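Long-range contacts in conserved hypothetical protein (Bacteroides thetaiotaomicron, PDB 2F06), which is of unknown function but carries a pair of ACT domains and binds histidine in the crystal, consistent with a role in sensing amino acids: residues V5-S10 / S53-A58; L9-E14 / F67-T72; D73-S78 / V133-A138; E96-E101 / D122-V127. All coordinates share one frame; numbering follows the deposited sequence.

Contact 1: residues V5-S10 / S53-A58; sequences VAKQLS and SDPDKA
Lys-7 and Leu-9, alternate residues of strand 5-13, meet Pro-55, Asp-56 and Ala-58 in the first turn of helix 55-64. This is strand-to-helix packing within the first ACT domain, a βαββαβ fold whose helices lie on one face of an antiparallel sheet. Lys-7 has the most surface covered. Its aliphatic part crosses the Pro-55 ring at about a right angle, with Lys-7 CB 3.9 Å from Pro-55 CG. A bend at chi3 (132°) then lets the amino end turn to the neighbouring residue, where Lys-7 NZ forms a salt bridge of 2.9 Å with Asp-56 OD1 and uses the syn lone pair of that oxygen. With a serine in place of Lys-7, the carboxylate of Asp-56 would probably be left without this charged mate, and the Pro-55 ring would keep only the CB contact from this position, losing the outer methylenes beside it. Pro-55 packs between the Lys-7 side chain and Tyr-142, whose hydroxyl also bonds to Lys-7 N. Further along the strand, Leu-9 splits its two methyls: CD1 of Leu-9 rests 3.7 Å from Ala-58 CB, while CD2 of Leu-9 approaches Pro-55 O at 4.0 Å. The start of the helix is fixed by Asp-54 as N-cap: Asp-54 OD1 accepts from Lys-57 N at 3.1 Å, the N-H coming from above the carboxylate plane, 60° out of it.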
loop_
_atom_site.group_PDB
_atom_site.type_symbol
_atom_site.label_atom_id
_atom_site.label_comp_id
_atom_site.label_asym_id
_atom_site.label_seq_id
_atom_site.Cartn_x
_atom_site.Cartn_y
_atom_site.Cartn_z
ATOM N N VAL A 5 -4.024 0.177 -25.321
ATOM C CA VAL A 5 -3.378 -0.382 -24.138
ATOM C C VAL A 5 -1.929 0.090 -24.052
ATOM O O VAL A 5 -1.093 -0.138 -24.942
ATOM C CB VAL A 5 -3.475 -1.931 -24.047
ATOM C CG1 VAL A 5 -2.760 -2.441 -22.828
ATOM C CG2 VAL A 5 -4.925 -2.395 -23.967
ATOM N N ALA A 6 -1.639 0.770 -22.953
ATOM C CA ALA A 6 -0.351 1.353 -22.714
ATOM C C ALA A 6 0.479 0.560 -21.705
ATOM O O ALA A 6 -0.025 -0.153 -20.862
ATOM C CB ALA A 6 -0.515 2.787 -22.277
ATOM N N LYS A 7 1.788 0.716 -21.814
ATOM C CA LYS A 7 2.720 0.115 -20.894
ATOM C C LYS A 7 3.004 1.130 -19.786
ATOM O O LYS A 7 3.412 2.280 -20.040
ATOM C CB LYS A 7 4.001 -0.292 -21.634
ATOM C CG LYS A 7 3.793 -1.433 -22.665
ATOM C CD LYS A 7 5.116 -1.736 -23.386
ATOM C CE LYS A 7 5.398 -3.248 -23.417
ATOM N NZ LYS A 7 6.182 -3.618 -24.614
ATOM N N GLN A 8 2.720 0.711 -18.557
ATOM C CA GLN A 8 3.126 1.457 -17.404
ATOM C C GLN A 8 4.327 0.786 -16.746
ATOM O O GLN A 8 4.351 -0.425 -16.539
ATOM C CB GLN A 8 1.977 1.527 -16.435
ATOM C CG GLN A 8 2.307 2.195 -15.125
ATOM C CD GLN A 8 1.233 1.898 -14.091
ATOM O OE1 GLN A 8 1.255 0.850 -13.434
ATOM N NE2 GLN A 8 0.291 2.800 -13.959
ATOM N N LEU A 9 5.337 1.551 -16.405
ATOM C CA LEU A 9 6.423 0.985 -15.606
ATOM C C LEU A 9 6.063 1.024 -14.121
ATOM O O LEU A 9 5.580 2.032 -13.585
ATOM C CB LEU A 9 7.734 1.749 -15.803
ATOM C CG LEU A 9 8.376 1.822 -17.195
ATOM C CD1 LEU A 9 9.785 2.313 -17.086
ATOM C CD2 LEU A 9 8.434 0.508 -17.850
ATOM N N SER A 10 6.323 -0.091 -13.462
ATOM C CA SER A 10 6.323 -0.141 -12.021
ATOM C C SER A 10 7.718 -0.415 -11.538
ATOM O O SER A 10 8.232 -1.503 -11.778
ATOM C CB SER A 10 5.369 -1.237 -11.526
ATOM O OG SER A 10 4.049 -0.733 -11.696
ATOM N N SER A 53 7.946 8.320 -22.154
ATOM C CA SER A 53 7.892 8.542 -23.629
ATOM C C SER A 53 8.299 7.330 -24.496
ATOM O O SER A 53 7.864 7.206 -25.655
ATOM C CB SER A 53 8.715 9.763 -24.029
ATOM O OG SER A 53 10.043 9.617 -23.580
ATOM N N ASP A 54 9.126 6.451 -23.926
ATOM C CA ASP A 54 9.582 5.233 -24.583
ATOM C C ASP A 54 9.704 4.107 -23.530
ATOM O O ASP A 54 10.777 3.924 -22.933
ATOM C CB ASP A 54 10.909 5.517 -25.350
ATOM C CG ASP A 54 11.412 4.328 -26.151
ATOM O OD1 ASP A 54 10.975 3.181 -25.910
ATOM O OD2 ASP A 54 12.313 4.552 -27.020
ATOM N N PRO A 55 8.595 3.380 -23.258
ATOM C CA PRO A 55 8.668 2.389 -22.156
ATOM C C PRO A 55 9.695 1.245 -22.322
ATOM O O PRO A 55 10.311 0.852 -21.339
ATOM C CB PRO A 55 7.221 1.871 -21.999
ATOM C CG PRO A 55 6.525 2.215 -23.217
ATOM C CD PRO A 55 7.255 3.444 -23.851
ATOM N N ASP A 56 9.933 0.785 -23.545
ATOM C CA ASP A 56 10.877 -0.314 -23.795
ATOM C C ASP A 56 12.339 0.114 -23.561
ATOM O O ASP A 56 13.113 -0.627 -22.944
ATOM C CB ASP A 56 10.698 -0.911 -25.196
ATOM C CG ASP A 56 9.304 -1.532 -25.407
ATOM O OD1 ASP A 56 8.621 -2.009 -24.438
ATOM O OD2 ASP A 56 8.891 -1.545 -26.586
ATOM N N LYS A 57 12.684 1.302 -24.049
ATOM C CA LYS A 57 14.026 1.869 -23.830
ATOM C C LYS A 57 14.220 2.132 -22.325
ATOM O O LYS A 57 15.285 1.830 -21.778
ATOM C CB LYS A 57 14.209 3.158 -24.619
ATOM C CG LYS A 57 15.607 3.639 -24.597
ATOM C CD LYS A 57 15.863 4.661 -25.674
ATOM C CE LYS A 57 16.466 5.855 -25.033
ATOM N NZ LYS A 57 17.342 6.526 -25.984
ATOM N N ALA A 58 13.194 2.698 -21.677
ATOM C CA ALA A 58 13.214 2.955 -20.242
ATOM C C ALA A 58 13.378 1.705 -19.417
ATOM O O ALA A 58 14.264 1.663 -18.523
ATOM C CB ALA A 58 11.987 3.673 -19.795
#

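Contact 2: residues L9-E14 / F67-T72; sequences LSIFLE and FAVNIT
Ser-10 and Asn-70 form the hydrogen-bonded pair at the middle of an antiparallel junction between strands 5-13 and 69-80, the first and last strands of the βαββαβ unit of the first ACT domain. Three backbone bonds join the two segments. Ser-10 N gives to Asn-70 O at 2.8 Å and Asn-70 N returns a bond to Ser-10 O at 2.9 Å; Phe-12 N to Ala-68 O, at 3.0 Å, adds the third. The short axes run at 154°, so the strands are twisted against each other. CA-H...O contacts supplement these bonds, the shortest from Val-69 CA to Ser-10 O at 3.2 Å. On the face bearing Leu-9, Ile-11, Val-69 and Ile-71, apolar branches pack together under helix 55-64. Leu-9 and Ile-71 lie side by side and point the same way, with Leu-9 CD2 3.6 Å from Ile-71 CG1; Ile-11 and Val-69 repeat this pairing. Val-69 CG1, anti to its own N (chi1 -152°), serves both neighbours, touching Ile-11 CG1 and the flank of Leu-9. Helix 55-64 covers this face through Leu-62 on Val-69 and Tyr-59 on Ile-71. Aromatic groups gather toward the far end. Phe-12 has CB against the methyl of Ala-68, and its ring meets the Phe-12 ring of a second subunit, so this junction also borders a subunit interface. The Phe-67 ring presents its edge to Phe-12 O, with Phe-67 CD1 4.4 Å from that oxygen.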
loop_
_atom_site.group_PDB
_atom_site.type_symbol
_atom_site.label_atom_id
_atom_site.label_comp_id
_atom_site.label_asym_id
_atom_site.label_seq_id
_atom_site.Cartn_x
_atom_site.Cartn_y
_atom_site.Cartn_z
ATOM N N LEU A 9 5.337 1.551 -16.405
ATOM C CA LEU A 9 6.423 0.985 -15.606
ATOM C C LEU A 9 6.063 1.024 -14.121
ATOM O O LEU A 9 5.580 2.032 -13.585
ATOM C CB LEU A 9 7.734 1.749 -15.803
ATOM C CG LEU A 9 8.376 1.822 -17.195
ATOM C CD1 LEU A 9 9.785 2.313 -17.086
ATOM C CD2 LEU A 9 8.434 0.508 -17.850
ATOM N N SER A 10 6.323 -0.091 -13.462
ATOM C CA SER A 10 6.323 -0.141 -12.021
ATOM C C SER A 10 7.718 -0.415 -11.538
ATOM O O SER A 10 8.232 -1.503 -11.778
ATOM C CB SER A 10 5.369 -1.237 -11.526
ATOM O OG SER A 10 4.049 -0.733 -11.696
ATOM N N ILE A 11 8.263 0.527 -10.773
ATOM C CA ILE A 11 9.612 0.474 -10.351
ATOM C C ILE A 11 9.741 0.429 -8.807
ATOM O O ILE A 11 9.243 1.349 -8.093
ATOM C CB ILE A 11 10.421 1.654 -10.938
ATOM C CG1 ILE A 11 10.229 1.803 -12.440
ATOM C CG2 ILE A 11 11.922 1.485 -10.630
ATOM C CD1 ILE A 11 10.312 3.241 -12.908
ATOM N N PHE A 12 10.424 -0.620 -8.322
ATOM C CA PHE A 12 10.616 -0.867 -6.882
ATOM C C PHE A 12 11.732 0.053 -6.370
ATOM O O PHE A 12 12.846 -0.008 -6.848
ATOM C CB PHE A 12 10.909 -2.338 -6.628
ATOM C CG PHE A 12 11.211 -2.705 -5.151
ATOM C CD1 PHE A 12 10.214 -2.592 -4.151
ATOM C CD2 PHE A 12 12.486 -3.206 -4.794
ATOM C CE1 PHE A 12 10.482 -2.979 -2.811
ATOM C CE2 PHE A 12 12.787 -3.586 -3.492
ATOM C CZ PHE A 12 11.769 -3.466 -2.482
ATOM N N LEU A 13 11.380 0.984 -5.480
ATOM C CA LEU A 13 12.328 1.992 -4.977
ATOM C C LEU A 13 12.627 1.481 -3.581
ATOM O O LEU A 13 11.752 1.532 -2.671
ATOM C CB LEU A 13 11.683 3.398 -4.868
ATOM C CG LEU A 13 10.833 4.070 -5.960
ATOM C CD1 LEU A 13 9.906 5.243 -5.424
ATOM C CD2 LEU A 13 11.645 4.477 -7.175
ATOM N N GLU A 14 13.821 0.960 -3.398
ATOM C CA GLU A 14 14.252 0.508 -2.092
ATOM C C GLU A 14 14.672 1.685 -1.176
ATOM O O GLU A 14 14.543 2.827 -1.571
ATOM C CB GLU A 14 15.362 -0.502 -2.281
ATOM C CG GLU A 14 16.518 -0.009 -3.037
ATOM C CD GLU A 14 17.799 -0.496 -2.407
ATOM O OE1 GLU A 14 18.024 -0.162 -1.218
ATOM O OE2 GLU A 14 18.600 -1.192 -3.093
ATOM N N PHE A 67 17.714 -1.833 -11.406
ATOM C CA PHE A 67 16.396 -1.614 -10.819
ATOM C C PHE A 67 15.496 -2.801 -11.069
ATOM O O PHE A 67 15.650 -3.482 -12.081
ATOM C CB PHE A 67 15.740 -0.307 -11.302
ATOM C CG PHE A 67 16.429 0.945 -10.765
ATOM C CD1 PHE A 67 16.108 1.437 -9.497
ATOM C CD2 PHE A 67 17.391 1.616 -11.516
ATOM C CE1 PHE A 67 16.761 2.573 -8.979
ATOM C CE2 PHE A 67 18.047 2.750 -11.006
ATOM C CZ PHE A 67 17.742 3.225 -9.735
ATOM N N ALA A 68 14.582 -3.068 -10.123
ATOM C CA ALA A 68 13.514 -4.006 -10.335
ATOM C C ALA A 68 12.318 -3.245 -10.966
ATOM O O ALA A 68 11.761 -2.362 -10.354
ATOM C CB ALA A 68 13.115 -4.655 -9.000
ATOM N N VAL A 69 11.942 -3.588 -12.199
ATOM C CA VAL A 69 10.869 -2.924 -12.961
ATOM C C VAL A 69 9.977 -3.953 -13.580
ATOM O O VAL A 69 10.436 -4.946 -14.134
ATOM C CB VAL A 69 11.395 -2.205 -14.257
ATOM C CG1 VAL A 69 10.511 -1.009 -14.654
ATOM C CG2 VAL A 69 12.795 -1.813 -14.135
ATOM N N ASN A 70 8.696 -3.669 -13.599
ATOM C CA ASN A 70 7.713 -4.557 -14.215
ATOM C C ASN A 70 6.900 -3.661 -15.105
ATOM O O ASN A 70 6.829 -2.468 -14.834
ATOM C CB ASN A 70 6.806 -5.129 -13.134
ATOM C CG ASN A 70 7.504 -6.130 -12.256
ATOM O OD1 ASN A 70 8.421 -6.837 -12.661
ATOM N ND2 ASN A 70 7.001 -6.258 -11.034
ATOM N N ILE A 71 6.298 -4.209 -16.162
ATOM C CA ILE A 71 5.378 -3.443 -17.025
ATOM C C ILE A 71 3.967 -3.937 -16.750
ATOM O O ILE A 71 3.775 -5.120 -16.500
ATOM C CB ILE A 71 5.788 -3.543 -18.523
ATOM C CG1 ILE A 71 7.057 -2.728 -18.752
ATOM C CG2 ILE A 71 4.691 -3.053 -19.440
ATOM C CD1 ILE A 71 8.071 -3.519 -19.432
ATOM N N THR A 72 3.019 -3.005 -16.664
ATOM C CA THR A 72 1.581 -3.302 -16.469
ATOM C C THR A 72 0.821 -2.626 -17.596
ATOM O O THR A 72 1.241 -1.562 -18.037
ATOM C CB THR A 72 1.095 -2.703 -15.113
ATOM O OG1 THR A 72 1.915 -3.219 -14.080
ATOM C CG2 THR A 72 -0.439 -3.025 -14.774
HETATM O O HOH W 1 14.834 -1.238 -7.671
#

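Contact 3: residues D73-S78 / V133-A138; sequences DVVGIS and VDLLAA
Ile-77 and Leu-135 face each other as a non-hydrogen-bonded antiparallel pair, joining strand 69-80 to the short, weakly bonded strand 134-136 in the second ACT domain. Their side chains cross at a slant, with Ile-77 CG2 3.9 Å from Leu-135 CD2. The same methyl of Leu-135 also turns to Val-75, whose CG2 comes so near that the modelled separation is doubtful. Ile-77 holds CG1 between its N and carbonyl carbon (chi1 63°), which leaves CG2 and CD1 both about 4.1 Å from Val-133 CG1; helix 85-95 closes over this apolar side through Val-89. The other face carries Leu-136, which packs directly on the backbone of Gly-76: its CB is 3.5 Å from Gly-76 O, while its CD2 reaches Ser-78 CB at 4.1 Å. Were an alanine to replace Leu-136, a gap would probably open over Gly-76 and beside Ser-78. Leu-136 N bonds to Gly-76 O at 2.7 Å, from 43° out of the carbonyl plane, and Ser-78 N bonds to Asp-134 O at 3.0 Å. Between Ser-78 O and Asp-134 N a water intervenes, giving to the first and accepting from the second. The chemistry thus implies a short strand attached mainly by apolar packing, its backbone pairing loose and water-bridged at the Asp-134 end.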
loop_
_atom_site.group_PDB
_atom_site.type_symbol
_atom_site.label_atom_id
_atom_site.label_comp_id
_atom_site.label_asym_id
_atom_site.label_seq_id
_atom_site.Cartn_x
_atom_site.Cartn_y
_atom_site.Cartn_z
ATOM N N ASP A 73 -0.290 -3.232 -18.034
ATOM C CA ASP A 73 -1.183 -2.649 -19.049
ATOM C C ASP A 73 -2.065 -1.704 -18.261
ATOM O O ASP A 73 -2.558 -2.062 -17.206
ATOM C CB ASP A 73 -2.102 -3.682 -19.721
ATOM C CG ASP A 73 -1.362 -4.822 -20.417
ATOM O OD1 ASP A 73 -0.240 -4.595 -20.930
ATOM O OD2 ASP A 73 -1.929 -5.986 -20.421
ATOM N N VAL A 74 -2.227 -0.500 -18.774
ATOM C CA VAL A 74 -3.202 0.488 -18.331
ATOM C C VAL A 74 -3.784 1.155 -19.616
ATOM O O VAL A 74 -3.297 0.929 -20.759
ATOM C CB VAL A 74 -2.490 1.608 -17.493
ATOM C CG1 VAL A 74 -1.894 0.989 -16.192
ATOM C CG2 VAL A 74 -1.384 2.308 -18.340
ATOM N N VAL A 75 -4.829 1.955 -19.418
ATOM C CA VAL A 75 -5.503 2.681 -20.543
ATOM C C VAL A 75 -5.648 4.140 -20.091
ATOM O O VAL A 75 -5.897 4.428 -18.897
ATOM C CB VAL A 75 -6.842 1.941 -20.974
ATOM C CG1 VAL A 75 -7.865 1.873 -19.841
ATOM C CG2 VAL A 75 -7.521 2.573 -22.203
ATOM N N GLY A 76 -5.372 5.062 -21.012
ATOM C CA GLY A 76 -5.508 6.491 -20.784
ATOM C C GLY A 76 -6.805 6.993 -21.383
ATOM O O GLY A 76 -7.198 6.540 -22.436
ATOM N N ILE A 77 -7.510 7.888 -20.685
ATOM C CA ILE A 77 -8.697 8.533 -21.213
ATOM C C ILE A 77 -8.595 10.034 -20.953
ATOM O O ILE A 77 -7.814 10.490 -20.093
ATOM C CB ILE A 77 -10.047 8.030 -20.603
ATOM C CG1 ILE A 77 -10.125 8.306 -19.136
ATOM C CG2 ILE A 77 -10.290 6.539 -20.799
ATOM C CD1 ILE A 77 -11.504 8.697 -18.752
ATOM N N SER A 78 -9.382 10.779 -21.707
ATOM C CA SER A 78 -9.480 12.195 -21.541
ATOM C C SER A 78 -10.952 12.512 -21.329
ATOM O O SER A 78 -11.831 11.908 -21.976
ATOM C CB SER A 78 -8.988 12.874 -22.834
ATOM O OG SER A 78 -9.116 14.275 -22.737
ATOM N N VAL A 133 -16.484 7.659 -24.887
ATOM C CA VAL A 133 -15.426 8.267 -24.046
ATOM C C VAL A 133 -14.128 8.506 -24.871
ATOM O O VAL A 133 -13.758 7.641 -25.631
ATOM C CB VAL A 133 -15.132 7.374 -22.781
ATOM C CG1 VAL A 133 -13.959 7.899 -21.987
ATOM C CG2 VAL A 133 -16.357 7.261 -21.882
ATOM N N ASP A 134 -13.458 9.673 -24.773
ATOM C CA ASP A 134 -12.193 9.869 -25.466
ATOM C C ASP A 134 -11.156 8.926 -24.851
ATOM O O ASP A 134 -10.755 9.113 -23.734
ATOM C CB ASP A 134 -11.709 11.318 -25.322
ATOM C CG ASP A 134 -12.671 12.327 -25.913
ATOM O OD1 ASP A 134 -13.432 11.991 -26.853
ATOM O OD2 ASP A 134 -12.642 13.477 -25.431
ATOM N N LEU A 135 -10.759 7.886 -25.572
ATOM C CA LEU A 135 -9.686 7.039 -25.091
ATOM C C LEU A 135 -8.456 7.685 -25.650
ATOM O O LEU A 135 -8.519 8.345 -26.719
ATOM C CB LEU A 135 -9.827 5.603 -25.602
ATOM C CG LEU A 135 -10.766 4.700 -24.788
ATOM C CD1 LEU A 135 -11.511 3.648 -25.642
ATOM C CD2 LEU A 135 -9.924 4.051 -23.721
ATOM N N LEU A 136 -7.333 7.478 -24.985
ATOM C CA LEU A 136 -6.020 7.895 -25.568
ATOM C C LEU A 136 -5.304 6.688 -26.203
ATOM O O LEU A 136 -5.271 5.591 -25.612
ATOM C CB LEU A 136 -5.169 8.543 -24.508
ATOM C CG LEU A 136 -5.705 9.804 -23.797
ATOM C CD1 LEU A 136 -4.713 10.223 -22.691
ATOM C CD2 LEU A 136 -5.913 11.004 -24.708
ATOM N N ALA A 137 -4.789 6.839 -27.415
ATOM C CA ALA A 137 -3.895 5.825 -27.988
ATOM C C ALA A 137 -2.712 5.703 -27.021
ATOM O O ALA A 137 -2.373 6.698 -26.350
ATOM C CB ALA A 137 -3.405 6.275 -29.323
ATOM N N ALA A 138 -2.078 4.528 -26.905
ATOM C CA ALA A 138 -0.920 4.426 -25.972
ATOM C C ALA A 138 0.091 5.501 -26.346
ATOM O O ALA A 138 0.629 6.125 -25.516
ATOM C CB ALA A 138 -0.265 3.064 -26.080
HETATM O O HOH W 2 -14.419 11.732 -22.688
HETATM O O HOH W 3 -11.867 15.413 -23.761
#

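Contact 4: residues E96-E101 / D122-V127; sequences EGVFIE and DKCIEV
Val-98 fits against Lys-123 and Cys-124 on helix 121-130, and this valine forms the buried part of the contact, a loop-to-helix junction within the second ACT domain. Its two methyls divide the work. CG1 of Val-98, anti to its backbone N (chi1 173°), lies 3.8 Å from Cys-124 CB, whereas CG2 of Val-98 sits 3.9 Å from Lys-123 CB, the two side chains crossing at about a right angle. Val-127, one helical turn on from Lys-123, adds a wider contact, its CG2 4.4 Å from Val-98 CG2. Toward solvent the character changes. Exposed Glu-96 slants closely over Val-127 with its aliphatic part, Glu-96 CG being 3.6 Å from Val-127 CG2, but its end lies on the exposed side, Glu-96 OE1 standing 7.0 Å from the like-charged Glu-126 OE2. Lys-123 curls at chi2 and chi3, and its NZ pairs along the helix with Glu-126 OE1 at 3.0 Å. Gly-97, with positive phi, is the C-prime residue of a Schellman motif that ends helix 85-95: Val-98 N bonds to Leu-93 O and Gly-97 N to Ser-94 O. The chain thus leaves one helix and at once touches the other. Val-98 rests on Leu-93 of helix 85-95 as well as on helix 121-130, Cys-124 packs on Pro-118 of strand 111-118, and Ile-100 leads into strand 100-108 against Leu-90 and Ile-116.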
loop_
_atom_site.group_PDB
_atom_site.type_symbol
_atom_site.label_atom_id
_atom_site.label_comp_id
_atom_site.label_asym_id
_atom_site.label_seq_id
_atom_site.Cartn_x
_atom_site.Cartn_y
_atom_site.Cartn_z
ATOM N N GLU A 96 -21.595 -1.572 -15.900
ATOM C CA GLU A 96 -21.238 -2.764 -16.686
ATOM C C GLU A 96 -20.341 -3.747 -15.927
ATOM O O GLU A 96 -19.749 -4.644 -16.537
ATOM C CB GLU A 96 -20.564 -2.376 -18.007
ATOM C CG GLU A 96 -21.443 -1.650 -19.029
ATOM C CD GLU A 96 -22.516 -2.503 -19.622
ATOM O OE1 GLU A 96 -22.279 -3.711 -19.939
ATOM O OE2 GLU A 96 -23.633 -1.944 -19.773
ATOM N N GLY A 97 -20.224 -3.553 -14.613
ATOM C CA GLY A 97 -19.413 -4.422 -13.754
ATOM C C GLY A 97 -17.901 -4.349 -13.956
ATOM O O GLY A 97 -17.199 -5.307 -13.639
ATOM N N VAL A 98 -17.399 -3.223 -14.486
ATOM C CA VAL A 98 -15.973 -3.038 -14.693
ATOM C C VAL A 98 -15.444 -2.118 -13.574
ATOM O O VAL A 98 -15.877 -0.967 -13.464
ATOM C CB VAL A 98 -15.626 -2.343 -16.035
ATOM C CG1 VAL A 98 -14.081 -2.035 -16.068
ATOM C CG2 VAL A 98 -16.009 -3.160 -17.210
ATOM N N PHE A 99 -14.546 -2.594 -12.727
ATOM C CA PHE A 99 -14.131 -1.750 -11.611
ATOM C C PHE A 99 -12.663 -1.260 -11.732
ATOM O O PHE A 99 -11.865 -1.811 -12.540
ATOM C CB PHE A 99 -14.511 -2.412 -10.277
ATOM C CG PHE A 99 -15.955 -2.885 -10.236
ATOM C CD1 PHE A 99 -17.002 -1.997 -10.505
ATOM C CD2 PHE A 99 -16.267 -4.220 -9.972
ATOM C CE1 PHE A 99 -18.334 -2.428 -10.499
ATOM C CE2 PHE A 99 -17.596 -4.650 -9.958
ATOM C CZ PHE A 99 -18.629 -3.753 -10.223
ATOM N N ILE A 100 -12.348 -0.174 -11.023
ATOM C CA ILE A 100 -11.025 0.458 -11.104
ATOM C C ILE A 100 -10.115 -0.190 -10.057
ATOM O O ILE A 100 -10.515 -0.195 -8.898
ATOM C CB ILE A 100 -11.194 1.988 -10.792
ATOM C CG1 ILE A 100 -12.300 2.659 -11.669
ATOM C CG2 ILE A 100 -9.876 2.711 -10.853
ATOM C CD1 ILE A 100 -11.888 3.010 -13.146
ATOM N N GLU A 101 -8.982 -0.828 -10.425
ATOM C CA GLU A 101 -8.052 -1.280 -9.376
ATOM C C GLU A 101 -7.274 -0.083 -8.827
ATOM O O GLU A 101 -7.213 0.083 -7.606
ATOM C CB GLU A 101 -7.142 -2.448 -9.778
ATOM C CG GLU A 101 -7.792 -3.847 -9.590
ATOM C CD GLU A 101 -8.453 -4.081 -8.202
ATOM O OE1 GLU A 101 -7.810 -3.836 -7.138
ATOM O OE2 GLU A 101 -9.628 -4.528 -8.181
ATOM N N ASP A 122 -10.145 -5.874 -21.568
ATOM C CA ASP A 122 -10.987 -5.995 -22.773
ATOM C C ASP A 122 -12.374 -5.361 -22.521
ATOM O O ASP A 122 -12.839 -4.576 -23.351
ATOM C CB ASP A 122 -11.157 -7.445 -23.280
ATOM C CG ASP A 122 -9.822 -8.185 -23.513
ATOM O OD1 ASP A 122 -8.762 -7.558 -23.713
ATOM O OD2 ASP A 122 -9.839 -9.442 -23.481
ATOM N N LYS A 123 -13.006 -5.661 -21.384
ATOM C CA LYS A 123 -14.333 -5.096 -21.115
ATOM C C LYS A 123 -14.346 -3.577 -20.897
ATOM O O LYS A 123 -15.303 -2.889 -21.290
ATOM C CB LYS A 123 -15.047 -5.803 -19.950
ATOM C CG LYS A 123 -16.513 -5.871 -20.162
ATOM C CD LYS A 123 -16.942 -7.089 -21.084
ATOM C CE LYS A 123 -16.084 -7.289 -22.398
ATOM N NZ LYS A 123 -16.503 -8.463 -23.266
ATOM N N CYS A 124 -13.303 -3.074 -20.234
ATOM C CA CYS A 124 -13.197 -1.669 -19.955
ATOM C C CYS A 124 -13.163 -0.905 -21.274
ATOM O O CYS A 124 -13.896 0.074 -21.458
ATOM C CB CYS A 124 -11.929 -1.398 -19.097
ATOM S SG CYS A 124 -11.697 0.381 -18.718
ATOM N N ILE A 125 -12.312 -1.347 -22.208
ATOM C CA ILE A 125 -12.152 -0.625 -23.460
ATOM C C ILE A 125 -13.443 -0.678 -24.281
ATOM O O ILE A 125 -13.814 0.310 -24.908
ATOM C CB ILE A 125 -10.976 -1.139 -24.276
ATOM C CG1 ILE A 125 -9.669 -0.700 -23.638
ATOM C CG2 ILE A 125 -11.006 -0.610 -25.711
ATOM C CD1 ILE A 125 -8.461 -1.341 -24.301
ATOM N N GLU A 126 -14.130 -1.805 -24.217
ATOM C CA GLU A 126 -15.399 -2.000 -24.914
ATOM C C GLU A 126 -16.419 -0.947 -24.490
ATOM O O GLU A 126 -16.959 -0.240 -25.326
ATOM C CB GLU A 126 -15.914 -3.398 -24.578
ATOM C CG GLU A 126 -17.000 -3.902 -25.461
ATOM C CD GLU A 126 -17.199 -5.390 -25.281
ATOM O OE1 GLU A 126 -16.170 -6.110 -25.125
ATOM O OE2 GLU A 126 -18.369 -5.828 -25.282
ATOM N N VAL A 127 -16.649 -0.840 -23.173
ATOM C CA VAL A 127 -17.630 0.100 -22.568
ATOM C C VAL A 127 -17.307 1.551 -22.962
ATOM O O VAL A 127 -18.169 2.291 -23.429
ATOM C CB VAL A 127 -17.723 -0.079 -20.974
ATOM C CG1 VAL A 127 -18.570 1.003 -20.291
ATOM C CG2 VAL A 127 -18.266 -1.466 -20.621
#

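Overall arrangement
Strand 69-80 is the thread that ties the two ACT domains together: its first part pairs in contact 2, its later part in contact 3, their centres about 21 Å apart on opposite sides of the chain's centre. Contacts 1 and 2 share Leu-9 and Ser-10, and Gln-8 N probably bonds to Thr-72 O at 2.8 Å. Contact 4 is nested within the loop that contact 3 closes, their centres about 12 Å apart; Val-75 touches Ile-125. Val-5 reaches Ile-125 too, linking contact 1 to the second domain. One bound histidine lies about 8 Å from the Ile-77 side chain; another is about 11 Å from that of Ala-58. Pro-80 to Leu-86 line a histidine pocket with Ser-105 and Ala-112.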